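Local coordinates for uncharacterized protein Cgl0159 (PDB 3FOK) that is of unknown function but belongs to a Cgl0159-like family of the TIM-barrel clan, so that an enzymatic role is possible though none is established, at residues P4-E9 / L72-A77; R35-E40 / D106-G111; P52-L57 / G117-S122; S122-D127 / S186-G191; Q176-L181 / S216-M221. All coordinates share one frame; numbering follows the deposited sequence.

Contact 1 (P4-E9 / L72-A77); sequences PIISPE and LLERMA
Ile6 and Ala77, both buried, make the tight part of this contact together with Glu74, where the N-terminal arm of the chain lies against the flank of helix 69-81. Ile6 CG1 comes to 3.9 Å from Ala77 CB. For Ile6, CG1 sits anti to the carbonyl carbon (chi1 -53°) and the chain then runs out straight, which carries CD1 along the helix to within 3.9 Å of Leu73 O. Glu74 passes alongside Ile6, the two side chains pointing opposite ways. Its chain bends at chi2 (-55°) and brings the carboxylate up to the arm's backbone, where OE2 accepts a hydrogen bond from Ile6 N nearly end-on. The modelled Ile6 N to Glu74 OE2 distance, 2.5 Å, is shorter than usual, and its exact value is doubtful. Ile5 N also lies close to that oxygen.

The contact is looser toward the start of the arm. Ile5 forms the edge: its CG2 branch meets Ala77 CB at 3.6 Å, but the residue is exposed and continues along the helix to Ile78 and Ser81. Pro4, exposed too, touches Glu74 OE2 with its CB at 3.8 Å. Ser7 caps the start of helix 8-20 through Ser10 N. On the buried side, Phe11 of that helix packs on both Ile6 and Leu73, and Leu73 also reaches Asp97 of helix 92-100 and Thr237 of a second subunit.

Contact 2 (R35-E40 / D106-G111); sequences RELLGE and DKIVVG
From Arg35 to Leu37 the loop runs alongside the chain entering strand 108-112 and slowly parts from it, the CA-CA distance growing from 5.2 Å between Arg35 and Asp106 to 6.9 Å between Leu37 and Ile108, with no hydrogen bond joining the two segments. Side chains therefore do the work. With CG between its backbone N and carbonyl carbon (chi1 50°), Arg35 is directed over the peptide after Asp106, CD lying 3.0 Å from Asp106 O, and then bends at chi3 back toward its own loop. There the guanidinium turns its N-H edge to the loop carbonyls, which fixes its rotation: Arg35 NE gives a straight bond of 2.8 Å to Glu36 O, in the guanidinium plane, while NH2 adds weak bonds to Glu36 O and Leu37 O. NH1 is taken by a salt bridge to Asp86. Ile108 crosses this side chain at about a right angle and covers one face of the guanidinium, its CG1 3.7 Å above the plane toward the rim. Ile108 CD1 pushes on to Glu36 O at 3.8 Å, and Leu37 CD2 stands 4.5 Å from Ile108 CD1. Asp106 turns instead to Arg33, in a salt bridge. Leu37 and Ile108 also meet Leu44 and Ile46 of strand 44-48 respectively. The contact thus lies at the N-terminal end of the strands in a TIM-barrel fold, opposite the end that normally carries the active site.

Contact 3 (P52-L57 / G117-S122); sequences PARGAL and GLRGAS
Arg54 O is gripped by two neighbouring residues of the facing loop. Arg119 N gives it a straight hydrogen bond (3.0 Å, 165° at the hydrogen), and a CA-H...O contact comes from Leu118 CA at 3.4 Å. Leu118 adds bulk beside it, its CD2 3.5 Å from the same Arg54 O. The Arg54 side chain leaves with CG anti to the backbone N (chi1 -164°), reaches across and lays one guanidinium face over the backbone at Leu118 and Arg119, with Arg119 N 4.0 Å above the plane toward the rim. On the way Arg54 NE makes a weak bond to Gly117 O, 3.0 Å, an oxygen that Arg150 NH2 also uses. Arg119, extended from CG to NE, crosses Arg54 at about a right angle and runs along Gly55 and Ala56; its CB lies 3.7 Å from Gly55 O and its CD 4.0 Å from Ala56 CB. A type II turn spans Leu118 to Ala121, and Ala121 packs on Leu153 of the second subunit.

Arg54 NH2 is close to Arg150 NH1, and both are salt-bridged to Glu124, which probably offsets the like charges. Glu124 also accepts from Gly120 N, tying Arg54 to the 117-122 loop: backbone carbonyls and an anion join the loops, with little apolar packing.

Contact 4 (S122-D127 / S186-G191); sequences SFEMDD and SNWVNG
The Trp188 indole meets three residues of the 122-127 loop, each approaching it obliquely. Ser122 O is 3.8 Å from Trp188 CZ2, Met125 CG is 4.1 Å from Trp188 NE1, and the aliphatic part of Glu124 touches more lightly, its CG 4.5 Å from Trp188 CH2. Met125 (selenomethionine) and the indole lie side by side, headed opposite ways. The Met125 chain is bent at both chi2 (-43°) and chi3 (-60°), folding the terminal CE over to Ser186 CB at 4.2 Å, and so one side chain covers both Trp188 and the strand residue two places earlier. The segments share no direct hydrogen bond. A water links them, donating to Glu124 OE2 at 3.1 Å and, more weakly, to Gly191 O.

One shell further out, polar bonds set these groups in place. Asp155 OD2 takes the indole N-H of Trp188, fixing how the ring is turned, and Ser186 OG is bonded to Asn195. The Glu124 carboxylate is held by the arginines that pair with it, Arg54 and Arg150. The type I turn from Phe123 to Asp126 presents Glu124 and Met125 side by side, and Thr161 OG1 is hydrogen-bonded to Met125 O.

The loop thus fits between the outer end of strand 179-189, paired there with strand 192-195 whose Val193 backs Trp188 and Ser186, and the start of helix 158-174, with Ser122 continuing to a second subunit.

Contact 5 (Q176-L181 / S216-M221); sequences QLPIML and SSYTWM
Tyr218 fills the hollow left where the chain turns from helix 158-174 into strand 179-189. Gln176, in a Schellman motif with positive phi, sets its CA over one face of the Tyr218 ring, 3.8 Å from the centroid, a CH-pi contact. Its side chain then runs out past the phenol, CG 3.3 Å from Tyr218 OH, and the amide plane is turned about 25° from the ring. Pro178 packs between the two aromatics, its CG against Tyr218 CD2 at 4.3 Å and its CB against Trp220 CD1 at 4.5 Å.

Beyond them the strands pair in parallel, twisted by 36°. Ile179 N bonds to Tyr218 O at 2.8 Å, Trp220 N to Ile179 O, and Leu181 N to Trp220 O, this last from well above the carbonyl plane. Thr219 CA also sends a CA-H...O contact to Ile179 O.

Bumps alternate between the faces. On one, Ile179 CG2 rests against Thr219 CB at 4.0 Å, and Met221, bent at chi2 (-75°), curls its CE back against Leu181 CB at 3.8 Å; Val169 of helix 158-174 packs on both Ile179 and Thr219. On the other, Met180 and Trp220 share neighbours Phe144 and Leu241, Phe144 meeting the indole edge-to-face. At the strand starts, Thr23 of a third subunit packs on Gln176 and Tyr218.

Helix-facing residues on one side and core-facing ones on the other, along neighbouring parallel strands joined through helix 199-210, are the beta-alpha-beta pattern of a TIM barrel wall.

Contact 5 is the buried strand pairing of the barrel wall, built on backbone hydrogen bonds. Contact 2 abuts it at the barrel bottom, where Leu37 packs on Pro178 and Trp220, yet is largely a surface contact held by an arginine and one isoleucine. Contacts 3 and 4 lie at the other end, about 11 Å apart between centres, sharing Ser122 and a salt bridge. Contact 3, partly buried, is polar, with backbone carbonyls and arginine; contact 4, buried and using the same strand 179-189 as contact 5, is mostly tryptophan and selenomethionine packing with one bridging water. Contact 1 sits on the outer helical layer, partly buried, and reaches contact 3 through Leu72 against Pro52.

Contact 1 (P4-E9 / L72-A77)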
# COMPACT_ATOMS: atom_id res chain seq x y z
N PRO A 4 -10.92 -48.75 -5.00
CA PRO A 4 -10.79 -47.30 -4.91
C PRO A 4 -12.09 -46.59 -4.55
O PRO A 4 -13.17 -47.02 -4.95
CB PRO A 4 -10.30 -46.92 -6.31
CG PRO A 4 -11.00 -47.93 -7.17
CD PRO A 4 -10.78 -49.21 -6.39
N ILE A 5 -11.98 -45.50 -3.79
CA ILE A 5 -13.15 -44.74 -3.40
C ILE A 5 -13.62 -43.89 -4.58
O ILE A 5 -14.81 -43.62 -4.73
CB ILE A 5 -12.84 -43.81 -2.21
CG1 ILE A 5 -12.40 -44.64 -1.00
CG2 ILE A 5 -14.07 -42.98 -1.85
CD1 ILE A 5 -13.52 -45.44 -0.34
N ILE A 6 -12.68 -43.47 -5.43
CA ILE A 6 -13.03 -42.66 -6.59
C ILE A 6 -12.78 -43.41 -7.90
O ILE A 6 -11.64 -43.63 -8.29
CB ILE A 6 -12.23 -41.34 -6.63
CG1 ILE A 6 -12.37 -40.61 -5.30
CG2 ILE A 6 -12.75 -40.46 -7.77
CD1 ILE A 6 -11.60 -39.30 -5.24
N SER A 7 -13.86 -43.78 -8.57
CA SER A 7 -13.77 -44.50 -9.84
C SER A 7 -13.30 -43.57 -10.94
O SER A 7 -13.59 -42.38 -10.92
CB SER A 7 -15.13 -45.08 -10.22
OG SER A 7 -16.04 -44.04 -10.56
N PRO A 8 -12.57 -44.11 -11.93
CA PRO A 8 -12.10 -43.26 -13.03
C PRO A 8 -13.27 -42.55 -13.71
O PRO A 8 -13.08 -41.56 -14.41
CB PRO A 8 -11.37 -44.25 -13.94
CG PRO A 8 -11.94 -45.60 -13.57
CD PRO A 8 -12.08 -45.49 -12.08
N GLU A 9 -14.48 -43.06 -13.48
CA GLU A 9 -15.68 -42.45 -14.06
C GLU A 9 -16.03 -41.18 -13.31
O GLU A 9 -16.52 -40.21 -13.90
CB GLU A 9 -16.85 -43.44 -14.02
CG GLU A 9 -16.77 -44.51 -15.09
CD GLU A 9 -16.54 -45.90 -14.52
OE1 GLU A 9 -15.65 -46.05 -13.66
OE2 GLU A 9 -17.26 -46.84 -14.93
N LEU A 72 -3.53 -38.12 -4.73
CA LEU A 72 -3.69 -37.33 -3.53
C LEU A 72 -5.17 -37.37 -3.15
O LEU A 72 -5.52 -37.61 -2.00
CB LEU A 72 -3.27 -35.88 -3.76
CG LEU A 72 -2.84 -35.04 -2.55
CD1 LEU A 72 -2.88 -33.57 -2.93
CD2 LEU A 72 -3.76 -35.29 -1.36
N LEU A 73 -6.03 -37.15 -4.14
CA LEU A 73 -7.47 -37.17 -3.91
C LEU A 73 -7.95 -38.54 -3.45
O LEU A 73 -8.81 -38.64 -2.57
CB LEU A 73 -8.21 -36.73 -5.18
CG LEU A 73 -8.06 -35.25 -5.56
CD1 LEU A 73 -8.73 -34.98 -6.90
CD2 LEU A 73 -8.67 -34.37 -4.48
N GLU A 74 -7.40 -39.60 -4.04
CA GLU A 74 -7.78 -40.96 -3.66
C GLU A 74 -7.42 -41.21 -2.20
O GLU A 74 -8.24 -41.67 -1.41
CB GLU A 74 -7.07 -41.99 -4.54
CG GLU A 74 -7.99 -42.89 -5.36
CD GLU A 74 -9.02 -43.63 -4.51
OE1 GLU A 74 -8.63 -44.42 -3.62
OE2 GLU A 74 -10.23 -43.42 -4.74
N ARG A 75 -6.17 -40.90 -1.86
CA ARG A 75 -5.69 -41.09 -0.50
C ARG A 75 -6.55 -40.28 0.47
O ARG A 75 -6.79 -40.70 1.60
CB ARG A 75 -4.22 -40.68 -0.41
CG ARG A 75 -3.36 -41.34 -1.49
CD ARG A 75 -1.93 -40.84 -1.48
NE ARG A 75 -1.09 -41.60 -0.57
CZ ARG A 75 -0.39 -42.68 -0.92
NH1 ARG A 75 -0.42 -43.12 -2.16
NH2 ARG A 75 0.33 -43.32 -0.01
N MSE A 76 -7.02 -39.13 0.01
CA MSE A 76 -7.87 -38.27 0.83
C MSE A 76 -9.25 -38.92 0.99
O MSE A 76 -9.79 -38.97 2.10
CB MSE A 76 -8.03 -36.89 0.18
CG MSE A 76 -7.41 -35.74 0.96
SE MSE A 76 -8.15 -35.54 2.74
CE MSE A 76 -7.10 -36.88 3.62
N ALA A 77 -9.79 -39.41 -0.12
CA ALA A 77 -11.10 -40.06 -0.11
C ALA A 77 -11.10 -41.23 0.87
O ALA A 77 -12.07 -41.44 1.60
CB ALA A 77 -11.44 -40.55 -1.50

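Contact 2 (R35-E40 / D106-G111)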
# COMPACT_ATOMS: atom_id res chain seq x y z
N ARG A 35 -22.36 -30.12 9.69
CA ARG A 35 -22.41 -30.69 11.02
C ARG A 35 -21.85 -29.71 12.04
O ARG A 35 -21.25 -28.70 11.68
CB ARG A 35 -21.59 -31.98 11.08
CG ARG A 35 -20.19 -31.85 10.51
CD ARG A 35 -19.25 -32.91 11.06
NE ARG A 35 -18.78 -32.57 12.40
CZ ARG A 35 -17.95 -33.33 13.12
NH1 ARG A 35 -17.51 -34.48 12.64
NH2 ARG A 35 -17.55 -32.92 14.32
N GLU A 36 -22.06 -30.02 13.32
CA GLU A 36 -21.55 -29.18 14.39
C GLU A 36 -20.03 -29.31 14.36
O GLU A 36 -19.50 -30.34 13.94
CB GLU A 36 -22.08 -29.66 15.74
CG GLU A 36 -23.56 -29.41 15.99
CD GLU A 36 -23.86 -27.95 16.30
OE1 GLU A 36 -23.18 -27.38 17.19
OE2 GLU A 36 -24.78 -27.38 15.67
N LEU A 37 -19.34 -28.27 14.81
CA LEU A 37 -17.88 -28.29 14.83
C LEU A 37 -17.41 -29.43 15.72
O LEU A 37 -16.70 -30.33 15.28
CB LEU A 37 -17.34 -26.97 15.37
CG LEU A 37 -15.97 -26.49 14.87
CD1 LEU A 37 -15.43 -25.48 15.86
CD2 LEU A 37 -15.00 -27.65 14.71
N LEU A 38 -17.82 -29.39 16.98
CA LEU A 38 -17.43 -30.41 17.94
C LEU A 38 -18.51 -31.45 18.16
O LEU A 38 -19.69 -31.12 18.33
CB LEU A 38 -17.07 -29.76 19.27
CG LEU A 38 -15.89 -28.78 19.20
CD1 LEU A 38 -15.71 -28.11 20.55
CD2 LEU A 38 -14.63 -29.53 18.80
N GLY A 39 -18.11 -32.72 18.14
CA GLY A 39 -19.05 -33.80 18.35
C GLY A 39 -19.35 -33.98 19.82
O GLY A 39 -19.06 -33.11 20.64
N GLU A 40 -19.93 -35.12 20.16
CA GLU A 40 -20.28 -35.42 21.53
C GLU A 40 -19.08 -35.53 22.46
O GLU A 40 -19.15 -35.13 23.63
CB GLU A 40 -21.10 -36.72 21.58
CG GLU A 40 -22.49 -36.59 20.95
CD GLU A 40 -22.44 -36.36 19.44
OE1 GLU A 40 -23.49 -35.97 18.87
OE2 GLU A 40 -21.38 -36.58 18.82
N ASP A 106 -21.32 -33.95 6.03
CA ASP A 106 -21.09 -34.22 7.45
C ASP A 106 -19.62 -34.18 7.83
O ASP A 106 -19.20 -34.85 8.77
CB ASP A 106 -21.66 -35.59 7.83
CG ASP A 106 -23.18 -35.59 7.91
OD1 ASP A 106 -23.76 -36.69 7.91
OD2 ASP A 106 -23.78 -34.49 7.97
N LYS A 107 -18.84 -33.40 7.10
CA LYS A 107 -17.42 -33.29 7.40
C LYS A 107 -17.08 -31.85 7.72
O LYS A 107 -17.83 -30.93 7.41
CB LYS A 107 -16.58 -33.79 6.22
CG LYS A 107 -16.76 -35.27 5.90
CD LYS A 107 -16.17 -36.18 6.97
CE LYS A 107 -16.35 -37.65 6.60
NZ LYS A 107 -15.66 -38.57 7.55
N ILE A 108 -15.93 -31.66 8.36
CA ILE A 108 -15.45 -30.34 8.72
C ILE A 108 -14.45 -29.89 7.67
O ILE A 108 -13.47 -30.59 7.41
CB ILE A 108 -14.76 -30.37 10.10
CG1 ILE A 108 -15.80 -30.65 11.19
CG2 ILE A 108 -14.04 -29.05 10.35
CD1 ILE A 108 -16.95 -29.65 11.20
N VAL A 109 -14.70 -28.74 7.07
CA VAL A 109 -13.80 -28.23 6.05
C VAL A 109 -12.97 -27.08 6.61
O VAL A 109 -13.52 -26.08 7.09
CB VAL A 109 -14.54 -27.70 4.82
CG1 VAL A 109 -13.55 -27.43 3.70
CG2 VAL A 109 -15.60 -28.69 4.37
N VAL A 110 -11.65 -27.24 6.57
CA VAL A 110 -10.74 -26.21 7.05
C VAL A 110 -10.02 -25.63 5.84
O VAL A 110 -9.43 -26.38 5.05
CB VAL A 110 -9.69 -26.78 8.02
CG1 VAL A 110 -8.91 -25.64 8.67
CG2 VAL A 110 -10.36 -27.63 9.07
N GLY A 111 -10.07 -24.32 5.68
CA GLY A 111 -9.40 -23.71 4.55
C GLY A 111 -8.11 -23.01 4.91
O GLY A 111 -8.06 -22.20 5.83

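Contact 3 (P52-L57 / G117-S122)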
# COMPACT_ATOMS: atom_id res chain seq x y z
N PRO A 52 0.93 -28.99 -1.20
CA PRO A 52 1.25 -28.74 -2.61
C PRO A 52 1.25 -27.27 -3.00
O PRO A 52 2.21 -26.78 -3.61
CB PRO A 52 0.17 -29.53 -3.35
CG PRO A 52 -0.08 -30.68 -2.43
CD PRO A 52 -0.13 -30.01 -1.08
N ALA A 53 0.18 -26.57 -2.65
CA ALA A 53 0.03 -25.15 -2.96
C ALA A 53 1.18 -24.29 -2.45
O ALA A 53 1.38 -23.17 -2.92
CB ALA A 53 -1.29 -24.64 -2.39
N ARG A 54 1.94 -24.82 -1.50
CA ARG A 54 3.06 -24.08 -0.95
C ARG A 54 4.37 -24.53 -1.60
O ARG A 54 5.46 -24.12 -1.20
CB ARG A 54 3.13 -24.28 0.56
CG ARG A 54 4.01 -23.28 1.25
CD ARG A 54 4.19 -23.57 2.72
NE ARG A 54 5.56 -23.24 3.11
CZ ARG A 54 6.53 -24.14 3.21
NH1 ARG A 54 6.29 -25.42 2.98
NH2 ARG A 54 7.76 -23.74 3.51
N GLY A 55 4.25 -25.38 -2.62
CA GLY A 55 5.41 -25.88 -3.32
C GLY A 55 6.16 -26.97 -2.56
O GLY A 55 7.36 -27.15 -2.75
N ALA A 56 5.45 -27.69 -1.70
CA ALA A 56 6.06 -28.75 -0.90
C ALA A 56 5.42 -30.11 -1.17
O ALA A 56 4.44 -30.48 -0.51
CB ALA A 56 5.96 -28.41 0.58
N LEU A 57 5.97 -30.85 -2.13
CA LEU A 57 5.43 -32.16 -2.48
C LEU A 57 6.11 -33.34 -1.78
O LEU A 57 5.68 -34.48 -1.94
CB LEU A 57 5.52 -32.41 -4.00
CG LEU A 57 4.84 -31.54 -5.06
CD1 LEU A 57 3.41 -31.22 -4.63
CD2 LEU A 57 5.63 -30.27 -5.28
N GLY A 117 4.69 -18.05 1.20
CA GLY A 117 6.05 -18.41 1.56
C GLY A 117 6.42 -19.77 1.01
O GLY A 117 6.53 -20.74 1.76
N LEU A 118 6.63 -19.84 -0.30
CA LEU A 118 6.97 -21.08 -0.97
C LEU A 118 8.22 -21.76 -0.43
O LEU A 118 9.20 -21.11 -0.06
CB LEU A 118 7.14 -20.83 -2.47
CG LEU A 118 5.92 -20.28 -3.21
CD1 LEU A 118 6.28 -20.04 -4.67
CD2 LEU A 118 4.76 -21.25 -3.09
N ARG A 119 8.19 -23.09 -0.40
CA ARG A 119 9.33 -23.85 0.08
C ARG A 119 10.55 -23.58 -0.79
O ARG A 119 10.48 -23.66 -2.02
CB ARG A 119 9.01 -25.35 0.05
CG ARG A 119 10.11 -26.19 0.63
CD ARG A 119 9.91 -27.66 0.30
NE ARG A 119 10.86 -28.49 1.03
CZ ARG A 119 11.46 -29.57 0.51
NH1 ARG A 119 11.20 -29.93 -0.74
NH2 ARG A 119 12.30 -30.28 1.25
N GLY A 120 11.67 -23.25 -0.15
CA GLY A 120 12.90 -22.99 -0.87
C GLY A 120 13.04 -21.60 -1.45
O GLY A 120 14.03 -21.30 -2.12
N ALA A 121 12.07 -20.73 -1.20
CA ALA A 121 12.12 -19.37 -1.73
C ALA A 121 12.95 -18.46 -0.83
O ALA A 121 12.99 -18.63 0.38
CB ALA A 121 10.71 -18.82 -1.86
N SER A 122 13.62 -17.48 -1.44
CA SER A 122 14.42 -16.54 -0.67
C SER A 122 13.44 -15.70 0.14
O SER A 122 13.81 -15.09 1.15
CB SER A 122 15.23 -15.64 -1.60
OG SER A 122 14.38 -14.85 -2.41

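Contact 4 (S122-D127 / S186-G191)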
# COMPACT_ATOMS: atom_id res chain seq x y z
N SER A 122 13.62 -17.48 -1.44
CA SER A 122 14.42 -16.54 -0.67
C SER A 122 13.44 -15.70 0.14
O SER A 122 13.81 -15.09 1.15
CB SER A 122 15.23 -15.64 -1.60
OG SER A 122 14.38 -14.85 -2.41
N PHE A 123 12.19 -15.69 -0.30
CA PHE A 123 11.14 -14.92 0.34
C PHE A 123 10.12 -15.77 1.09
O PHE A 123 9.00 -15.31 1.32
CB PHE A 123 10.40 -14.10 -0.73
CG PHE A 123 9.80 -14.94 -1.84
CD1 PHE A 123 8.59 -15.60 -1.66
CD2 PHE A 123 10.47 -15.09 -3.05
CE1 PHE A 123 8.04 -16.40 -2.68
CE2 PHE A 123 9.93 -15.88 -4.07
CZ PHE A 123 8.72 -16.53 -3.88
N GLU A 124 10.47 -16.99 1.51
CA GLU A 124 9.45 -17.79 2.18
C GLU A 124 9.03 -17.35 3.58
O GLU A 124 8.09 -17.92 4.14
CB GLU A 124 9.77 -19.30 2.13
CG GLU A 124 10.77 -19.87 3.11
CD GLU A 124 10.84 -21.40 2.98
OE1 GLU A 124 9.86 -22.08 3.35
OE2 GLU A 124 11.87 -21.91 2.49
N MSE A 125 9.70 -16.35 4.15
CA MSE A 125 9.29 -15.87 5.46
C MSE A 125 8.18 -14.84 5.23
O MSE A 125 7.43 -14.50 6.15
CB MSE A 125 10.45 -15.23 6.22
CG MSE A 125 11.47 -16.23 6.74
SE MSE A 125 10.67 -17.82 7.53
CE MSE A 125 9.64 -16.98 8.95
N ASP A 126 8.08 -14.36 3.99
CA ASP A 126 7.07 -13.39 3.59
C ASP A 126 5.89 -14.20 3.05
O ASP A 126 5.55 -14.15 1.87
CB ASP A 126 7.66 -12.47 2.51
CG ASP A 126 6.65 -11.48 1.96
OD1 ASP A 126 5.73 -11.07 2.70
OD2 ASP A 126 6.80 -11.09 0.79
N ASP A 127 5.27 -14.96 3.95
CA ASP A 127 4.15 -15.86 3.66
C ASP A 127 2.83 -15.14 3.39
O ASP A 127 1.94 -15.12 4.24
CB ASP A 127 3.95 -16.81 4.85
CG ASP A 127 3.63 -18.22 4.41
OD1 ASP A 127 2.94 -18.39 3.39
OD2 ASP A 127 4.07 -19.16 5.11
N SER A 186 11.34 -19.65 13.50
CA SER A 186 12.15 -20.21 12.42
C SER A 186 13.45 -19.45 12.24
O SER A 186 13.53 -18.26 12.54
CB SER A 186 11.36 -20.20 11.11
OG SER A 186 10.18 -20.98 11.22
N ASN A 187 14.47 -20.15 11.74
CA ASN A 187 15.76 -19.52 11.51
C ASN A 187 16.33 -19.95 10.17
O ASN A 187 15.97 -21.00 9.64
CB ASN A 187 16.77 -19.92 12.60
CG ASN A 187 16.28 -19.62 13.99
OD1 ASN A 187 15.62 -20.44 14.62
ND2 ASN A 187 16.60 -18.43 14.48
N TRP A 188 17.21 -19.12 9.63
CA TRP A 188 17.87 -19.45 8.38
C TRP A 188 19.12 -20.20 8.78
O TRP A 188 19.95 -19.69 9.55
CB TRP A 188 18.26 -18.18 7.61
CG TRP A 188 17.14 -17.55 6.86
CD1 TRP A 188 16.46 -16.41 7.20
CD2 TRP A 188 16.55 -18.01 5.65
NE1 TRP A 188 15.50 -16.14 6.27
CE2 TRP A 188 15.53 -17.11 5.30
CE3 TRP A 188 16.79 -19.11 4.81
CZ2 TRP A 188 14.74 -17.26 4.16
CZ3 TRP A 188 16.01 -19.27 3.67
CH2 TRP A 188 14.99 -18.34 3.35
N VAL A 189 19.25 -21.43 8.29
CA VAL A 189 20.42 -22.26 8.60
C VAL A 189 20.93 -22.89 7.32
O VAL A 189 20.27 -23.76 6.74
CB VAL A 189 20.05 -23.38 9.61
CG1 VAL A 189 21.29 -24.22 9.91
CG2 VAL A 189 19.50 -22.77 10.89
N ASN A 190 22.10 -22.45 6.88
CA ASN A 190 22.70 -22.96 5.65
C ASN A 190 21.80 -22.67 4.45
O ASN A 190 21.60 -23.53 3.59
CB ASN A 190 22.93 -24.47 5.74
CG ASN A 190 23.72 -24.87 6.98
OD1 ASN A 190 24.73 -24.24 7.31
ND2 ASN A 190 23.27 -25.92 7.66
N GLY A 191 21.24 -21.47 4.42
CA GLY A 191 20.38 -21.08 3.32
C GLY A 191 19.01 -21.72 3.28
O GLY A 191 18.29 -21.59 2.28
O HOH W 1 14.88 -21.83 1.83

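Contact 5 (Q176-L181 / S216-M221)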
# COMPACT_ATOMS: atom_id res chain seq x y z
N GLN A 176 -17.23 -14.74 13.16
CA GLN A 176 -17.45 -15.87 14.07
C GLN A 176 -17.03 -17.18 13.42
O GLN A 176 -17.68 -18.21 13.57
CB GLN A 176 -18.92 -15.93 14.50
CG GLN A 176 -19.29 -14.81 15.46
CD GLN A 176 -20.70 -14.94 16.00
OE1 GLN A 176 -21.04 -14.32 17.01
NE2 GLN A 176 -21.52 -15.75 15.34
N LEU A 177 -15.93 -17.10 12.69
CA LEU A 177 -15.36 -18.24 11.99
C LEU A 177 -14.11 -18.69 12.74
O LEU A 177 -13.14 -17.95 12.83
CB LEU A 177 -14.97 -17.85 10.57
CG LEU A 177 -14.22 -18.90 9.76
CD1 LEU A 177 -15.18 -20.03 9.41
CD2 LEU A 177 -13.64 -18.28 8.50
N PRO A 178 -14.12 -19.91 13.29
CA PRO A 178 -12.94 -20.39 14.02
C PRO A 178 -11.70 -20.30 13.14
O PRO A 178 -11.74 -20.64 11.96
CB PRO A 178 -13.30 -21.83 14.36
CG PRO A 178 -14.79 -21.78 14.50
CD PRO A 178 -15.19 -20.92 13.32
N ILE A 179 -10.60 -19.82 13.72
CA ILE A 179 -9.36 -19.69 12.96
C ILE A 179 -8.19 -20.34 13.70
O ILE A 179 -7.86 -20.01 14.84
CB ILE A 179 -9.06 -18.21 12.64
CG1 ILE A 179 -7.78 -18.11 11.80
CG2 ILE A 179 -8.96 -17.40 13.92
CD1 ILE A 179 -7.53 -16.74 11.23
N MSE A 180 -7.57 -21.27 12.99
CA MSE A 180 -6.45 -22.09 13.44
C MSE A 180 -5.10 -21.48 13.03
O MSE A 180 -4.84 -21.30 11.85
CB MSE A 180 -6.64 -23.46 12.78
CG MSE A 180 -5.85 -24.63 13.29
SE MSE A 180 -6.21 -26.10 12.05
CE MSE A 180 -8.05 -26.48 12.53
N LEU A 181 -4.25 -21.16 14.01
CA LEU A 181 -2.94 -20.60 13.70
C LEU A 181 -1.85 -21.63 13.99
O LEU A 181 -1.82 -22.23 15.07
CB LEU A 181 -2.66 -19.34 14.53
CG LEU A 181 -3.63 -18.15 14.48
CD1 LEU A 181 -3.00 -16.99 15.25
CD2 LEU A 181 -3.90 -17.74 13.05
N SER A 216 -9.38 -12.35 20.11
CA SER A 216 -8.88 -13.72 20.05
C SER A 216 -9.79 -14.68 20.79
O SER A 216 -9.35 -15.39 21.69
CB SER A 216 -7.45 -13.79 20.60
OG SER A 216 -6.53 -14.16 19.58
N SER A 217 -11.06 -14.68 20.40
CA SER A 217 -12.04 -15.56 21.03
C SER A 217 -12.43 -16.69 20.09
O SER A 217 -13.20 -17.57 20.46
CB SER A 217 -13.29 -14.76 21.43
OG SER A 217 -13.98 -14.27 20.29
N TYR A 218 -11.89 -16.67 18.88
CA TYR A 218 -12.17 -17.70 17.90
C TYR A 218 -10.90 -18.33 17.38
O TYR A 218 -10.92 -19.05 16.38
CB TYR A 218 -12.95 -17.13 16.71
CG TYR A 218 -14.43 -17.04 16.96
CD1 TYR A 218 -14.97 -15.97 17.66
CD2 TYR A 218 -15.28 -18.07 16.56
CE1 TYR A 218 -16.33 -15.92 17.96
CE2 TYR A 218 -16.64 -18.04 16.86
CZ TYR A 218 -17.16 -16.96 17.56
OH TYR A 218 -18.49 -16.93 17.88
N THR A 219 -9.78 -18.08 18.05
CA THR A 219 -8.53 -18.63 17.56
C THR A 219 -8.07 -19.89 18.27
O THR A 219 -8.11 -20.00 19.49
CB THR A 219 -7.40 -17.56 17.59
OG1 THR A 219 -6.59 -17.75 18.75
CG2 THR A 219 -7.99 -16.16 17.61
N TRP A 220 -7.64 -20.85 17.46
CA TRP A 220 -7.14 -22.14 17.91
C TRP A 220 -5.65 -22.20 17.61
O TRP A 220 -5.13 -21.37 16.86
CB TRP A 220 -7.83 -23.28 17.15
CG TRP A 220 -9.25 -23.52 17.51
CD1 TRP A 220 -10.26 -22.60 17.54
CD2 TRP A 220 -9.85 -24.77 17.87
NE1 TRP A 220 -11.45 -23.20 17.89
CE2 TRP A 220 -11.22 -24.53 18.10
CE3 TRP A 220 -9.35 -26.08 18.02
CZ2 TRP A 220 -12.11 -25.55 18.48
CZ3 TRP A 220 -10.23 -27.09 18.39
CH2 TRP A 220 -11.60 -26.82 18.61
N MSE A 221 -4.98 -23.18 18.18
CA MSE A 221 -3.56 -23.37 17.95
C MSE A 221 -3.35 -24.73 17.32
O MSE A 221 -4.03 -25.70 17.65
CB MSE A 221 -2.78 -23.31 19.28
CG MSE A 221 -2.76 -21.95 19.96
SE MSE A 221 -1.56 -20.68 19.12
CE MSE A 221 -2.85 -19.50 18.32